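Beta-agarase (Persicobacter, PDB 6AII) degrades agarose as a GH16-family beta-agarase, releasing neoagarobiose as its product. Local coordinates at residues A[178-181]-A[187-190]; A[189-192]-A[196-199]. All blocks are in the same frame, centred on the assembly; numbering follows the deposited sequence. Where two conformers were deposited one is given.

In the fold
Coming from the N terminus, the chain reaches contact 1 at the end of strand 173-181, turns, and returns as strand 189-191, so that 178-181 and 187-190 close a beta hairpin. Contact 2 begins where contact 1 ends: the two share Asp189 and Asp190, and the chain runs on past Gln192 to fold 196-199 back against the strand it has just left. The loops therefore follow one another, neither nesting nor crossing, with centres about 10 Å apart. Between them, Val179 O probably accepts a hydrogen bond from Tyr191 N. Together they tie the loop before strand 203-204 to the sheet containing strands 144-151 and 173-181.

Contact 1: residues A[178-181]-A[187-190]; sequences HVFN and NFDD
His178 ND1 donates to Asp190 OD1 over 2.7 Å, nearly straight at 174°, with the oxygen lying in the ring plane and accepting the N-H through its syn lone pair. Asp190 swings CG anti to its own N (chi1 176°), which carries the carboxylate along the hairpin to that ring edge; ring and carboxylate planes are 45° apart. The His178 side chain also touches Glu145 and Asp147 of strand 144-151, which fall in the ExDxxE motif characteristic of GH16, so this strand probably carries the catalytic residues.

Phe180 faces Asp190 in an antiparallel non-hydrogen-bonded pair. Its CE1 lies 3.4 Å from Asp190 CG, while CD1 meets Phe188 CE1 at 3.7 Å. Those two rings are side by side but oblique, and Arg183, in the turn, makes cation-pi contacts with both. Phe180 CA also offers its hydrogen to Asp189 O.

Asn181 and Asp189 form the next, hydrogen-bonded pair: Asn181 N to Asp189 O at 3.0 Å and Asp189 N to Asn181 O at 2.9 Å. On the opposite sheet face from Phe180, Asn181 ND2 reaches the anti lone pair of Asp189 OD2, 3.3 Å away.

With an alanine in place of Asp190, His178 ND1 would probably lose this acceptor and the ring would be freer to turn. The contact thus helps hold the imidazole's rotation beside the probable active-site strand.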
loop_
_atom_site.group_PDB
_atom_site.type_symbol
_atom_site.label_atom_id
_atom_site.label_comp_id
_atom_site.label_asym_id
_atom_site.label_seq_id
_atom_site.Cartn_x
_atom_site.Cartn_y
_atom_site.Cartn_z
ATOM N N HIS A 178 4.157 8.751 -6.677
ATOM C CA HIS A 178 4.738 10.101 -6.417
ATOM C C HIS A 178 6.100 10.168 -7.106
ATOM O O HIS A 178 6.814 9.155 -7.101
ATOM C CB HIS A 178 4.948 10.369 -4.931
ATOM C CG HIS A 178 3.709 10.390 -4.100
ATOM N ND1 HIS A 178 3.246 11.559 -3.580
ATOM C CD2 HIS A 178 2.879 9.394 -3.682
ATOM C CE1 HIS A 178 2.159 11.313 -2.855
ATOM N NE2 HIS A 178 1.898 9.973 -2.910
ATOM N N VAL A 179 6.376 11.340 -7.657
ATOM C CA VAL A 179 7.766 11.673 -7.946
ATOM C C VAL A 179 8.075 13.000 -7.250
ATOM O O VAL A 179 7.322 13.976 -7.308
ATOM C CB VAL A 179 8.075 11.712 -9.452
ATOM C CG1 VAL A 179 8.026 10.328 -10.067
ATOM C CG2 VAL A 179 7.168 12.653 -10.228
ATOM N N PHE A 180 9.215 12.976 -6.571
ATOM C CA PHE A 180 9.656 14.048 -5.767
ATOM C C PHE A 180 10.770 14.826 -6.483
ATOM O O PHE A 180 11.327 14.367 -7.465
ATOM C CB PHE A 180 10.174 13.530 -4.428
ATOM C CG PHE A 180 9.104 12.832 -3.602
ATOM C CD1 PHE A 180 8.248 13.556 -2.799
ATOM C CD2 PHE A 180 8.943 11.448 -3.672
ATOM C CE1 PHE A 180 7.264 12.934 -2.051
ATOM C CE2 PHE A 180 7.956 10.828 -2.917
ATOM C CZ PHE A 180 7.097 11.580 -2.138
ATOM N N ASN A 181 11.048 16.007 -5.938
ATOM C CA ASN A 181 12.105 16.846 -6.509
ATOM C C ASN A 181 12.727 17.646 -5.366
ATOM O O ASN A 181 12.036 18.080 -4.458
ATOM C CB ASN A 181 11.523 17.764 -7.581
ATOM C CG ASN A 181 12.585 18.475 -8.404
ATOM O OD1 ASN A 181 13.531 17.854 -8.872
ATOM N ND2 ASN A 181 12.408 19.776 -8.576
ATOM N N ASN A 187 11.283 22.521 1.698
ATOM C CA ASN A 187 10.127 22.661 0.788
ATOM C C ASN A 187 10.406 21.908 -0.533
ATOM O O ASN A 187 10.463 22.506 -1.631
ATOM C CB ASN A 187 9.802 24.143 0.546
ATOM C CG ASN A 187 10.941 24.914 -0.102
ATOM O OD1 ASN A 187 12.120 24.608 0.108
ATOM N ND2 ASN A 187 10.597 25.912 -0.902
ATOM N N PHE A 188 10.592 20.587 -0.428
ATOM C CA PHE A 188 10.778 19.728 -1.607
ATOM C C PHE A 188 9.443 19.616 -2.361
ATOM O O PHE A 188 8.406 19.981 -1.840
ATOM C CB PHE A 188 11.371 18.391 -1.162
ATOM C CG PHE A 188 10.487 17.543 -0.286
ATOM C CD1 PHE A 188 9.445 16.810 -0.834
ATOM C CD2 PHE A 188 10.740 17.424 1.077
ATOM C CE1 PHE A 188 8.644 16.011 -0.030
ATOM C CE2 PHE A 188 9.946 16.617 1.879
ATOM C CZ PHE A 188 8.900 15.915 1.324
ATOM N N ASP A 189 9.481 19.226 -3.622
ATOM C CA ASP A 189 8.304 19.129 -4.394
ATOM C C ASP A 189 7.826 17.665 -4.354
ATOM O O ASP A 189 8.622 16.750 -4.319
ATOM C CB ASP A 189 8.562 19.535 -5.841
ATOM C CG ASP A 189 9.134 20.941 -5.933
ATOM O OD1 ASP A 189 8.503 21.829 -5.367
ATOM O OD2 ASP A 189 10.200 21.104 -6.550
ATOM N N ASP A 190 6.521 17.518 -4.450
ATOM C CA ASP A 190 5.896 16.174 -4.547
ATOM C C ASP A 190 4.783 16.206 -5.592
ATOM O O ASP A 190 3.720 16.844 -5.362
ATOM C CB ASP A 190 5.299 15.892 -3.193
ATOM C CG ASP A 190 4.523 14.592 -3.106
ATOM O OD1 ASP A 190 4.367 13.938 -4.142
ATOM O OD2 ASP A 190 4.065 14.308 -1.991
#

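Contact 2: residues A[189-192]-A[196-199]; sequences DDYQ and EEGV
Tyr191 lays one edge of its ring against Glu197, in the loop that leaves strand 189-191 and folds back through a short 3-10 turn at the edge of the GH16 beta-jelly-roll. Glu197 CG and CB pack on Tyr191 CE1, and the carboxylate carbon CD sits in the ring plane, 4.0 Å from Tyr191 CD1. The two planes are 76° apart, so the carboxylate stands almost upright to the ring. Farther out, the phenol oxygen OH of Tyr191 meets Val199 CG2 at 3.7 Å, the two side chains crossing at about a right angle. The aliphatic part of Glu197 also covers the backbone, with CG 3.7 Å from Gln192 O.

Tyr191 holds CG anti to its N (chi1 168°), carrying the ring out toward the returning loop; OH hydrogen-bonds to Val264 O, farther along the chain. Glu197 is bent at chi2 (-80°), which curls its acid end back to the strand; OE1 forms a salt bridge with Lys267 NZ and a hydrogen bond with Tyr268 OH, while OE2 faces a bridging water. Each oxygen of this carboxylate thus has partners, and the nearby lysine probably keeps it ionised. Gly198 turns the chain between Glu197 and Val199 with a positive phi, where a CB would jam against the carbonyl oxygen of Glu197. Val199 itself also packs on Pro193 and Phe262, while Gln192 OE1 is hydrogen-bonded to Ser176 OG on strand 173-181.

No direct hydrogen bond joins the two segments; the water does the bridging. It accepts from Gln192 N at 3.2 Å, has Asp190 O as another acceptor in reach at 3.2 Å, and sits 2.8 Å from Glu197 OE2, to which it can donate a proton.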
loop_
_atom_site.group_PDB
_atom_site.type_symbol
_atom_site.label_atom_id
_atom_site.label_comp_id
_atom_site.label_asym_id
_atom_site.label_seq_id
_atom_site.Cartn_x
_atom_site.Cartn_y
_atom_site.Cartn_z
ATOM N N ASP A 189 9.481 19.226 -3.622
ATOM C CA ASP A 189 8.304 19.129 -4.394
ATOM C C ASP A 189 7.826 17.665 -4.354
ATOM O O ASP A 189 8.622 16.750 -4.319
ATOM C CB ASP A 189 8.562 19.535 -5.841
ATOM C CG ASP A 189 9.134 20.941 -5.933
ATOM O OD1 ASP A 189 8.503 21.829 -5.367
ATOM O OD2 ASP A 189 10.200 21.104 -6.550
ATOM N N ASP A 190 6.521 17.518 -4.450
ATOM C CA ASP A 190 5.896 16.174 -4.547
ATOM C C ASP A 190 4.783 16.206 -5.592
ATOM O O ASP A 190 3.720 16.844 -5.362
ATOM C CB ASP A 190 5.299 15.892 -3.193
ATOM C CG ASP A 190 4.523 14.592 -3.106
ATOM O OD1 ASP A 190 4.367 13.938 -4.142
ATOM O OD2 ASP A 190 4.065 14.308 -1.991
ATOM N N TYR A 191 4.954 15.546 -6.730
ATOM C CA TYR A 191 3.896 15.386 -7.683
ATOM C C TYR A 191 3.243 14.007 -7.483
ATOM O O TYR A 191 3.935 12.977 -7.543
ATOM C CB TYR A 191 4.356 15.446 -9.154
ATOM C CG TYR A 191 3.313 14.998 -10.141
ATOM C CD1 TYR A 191 2.117 15.668 -10.283
ATOM C CD2 TYR A 191 3.438 13.781 -10.815
ATOM C CE1 TYR A 191 1.120 15.231 -11.143
ATOM C CE2 TYR A 191 2.435 13.307 -11.650
ATOM C CZ TYR A 191 1.256 14.010 -11.792
ATOM O OH TYR A 191 0.225 13.578 -12.555
ATOM N N GLN A 192 1.924 14.022 -7.319
ATOM C CA GLN A 192 1.152 12.806 -7.533
ATOM C C GLN A 192 -0.082 13.165 -8.321
ATOM O O GLN A 192 -0.621 14.259 -8.168
ATOM C CB GLN A 192 0.751 12.131 -6.218
ATOM C CG GLN A 192 -0.364 12.810 -5.478
ATOM C CD GLN A 192 -0.931 11.991 -4.338
ATOM O OE1 GLN A 192 -1.287 10.829 -4.494
ATOM N NE2 GLN A 192 -0.980 12.623 -3.178
ATOM N N GLU A 196 -6.579 17.998 -8.159
ATOM C CA GLU A 196 -6.014 19.354 -8.189
ATOM C C GLU A 196 -4.914 19.429 -9.243
ATOM O O GLU A 196 -4.571 20.539 -9.684
ATOM C CB GLU A 196 -5.519 19.811 -6.818
ATOM C CG GLU A 196 -6.623 19.909 -5.783
ATOM C CD GLU A 196 -7.058 18.574 -5.180
ATOM O OE1 GLU A 196 -6.295 17.570 -5.345
ATOM O OE2 GLU A 196 -8.129 18.545 -4.546
ATOM N N GLU A 197 -4.376 18.291 -9.697
ATOM C CA GLU A 197 -3.398 18.292 -10.782
ATOM C C GLU A 197 -4.055 17.930 -12.121
ATOM O O GLU A 197 -3.367 17.864 -13.152
ATOM C CB GLU A 197 -2.277 17.314 -10.455
ATOM C CG GLU A 197 -1.433 17.665 -9.268
ATOM C CD GLU A 197 -0.344 18.716 -9.518
ATOM O OE1 GLU A 197 -0.391 19.378 -10.598
ATOM O OE2 GLU A 197 0.563 18.802 -8.668
ATOM N N GLY A 198 -5.356 17.695 -12.148
ATOM C CA GLY A 198 -6.057 17.367 -13.350
ATOM C C GLY A 198 -5.958 15.916 -13.770
ATOM O O GLY A 198 -6.138 15.596 -14.937
ATOM N N VAL A 199 -5.753 15.017 -12.791
ATOM C CA VAL A 199 -5.752 13.600 -13.076
ATOM C C VAL A 199 -6.744 12.922 -12.106
ATOM O O VAL A 199 -6.444 12.836 -10.910
ATOM C CB VAL A 199 -4.335 12.990 -12.974
ATOM C CG1 VAL A 199 -4.353 11.525 -13.370
ATOM C CG2 VAL A 199 -3.298 13.739 -13.798
HETATM O O HOH W 1 0.826 16.918 -6.663
#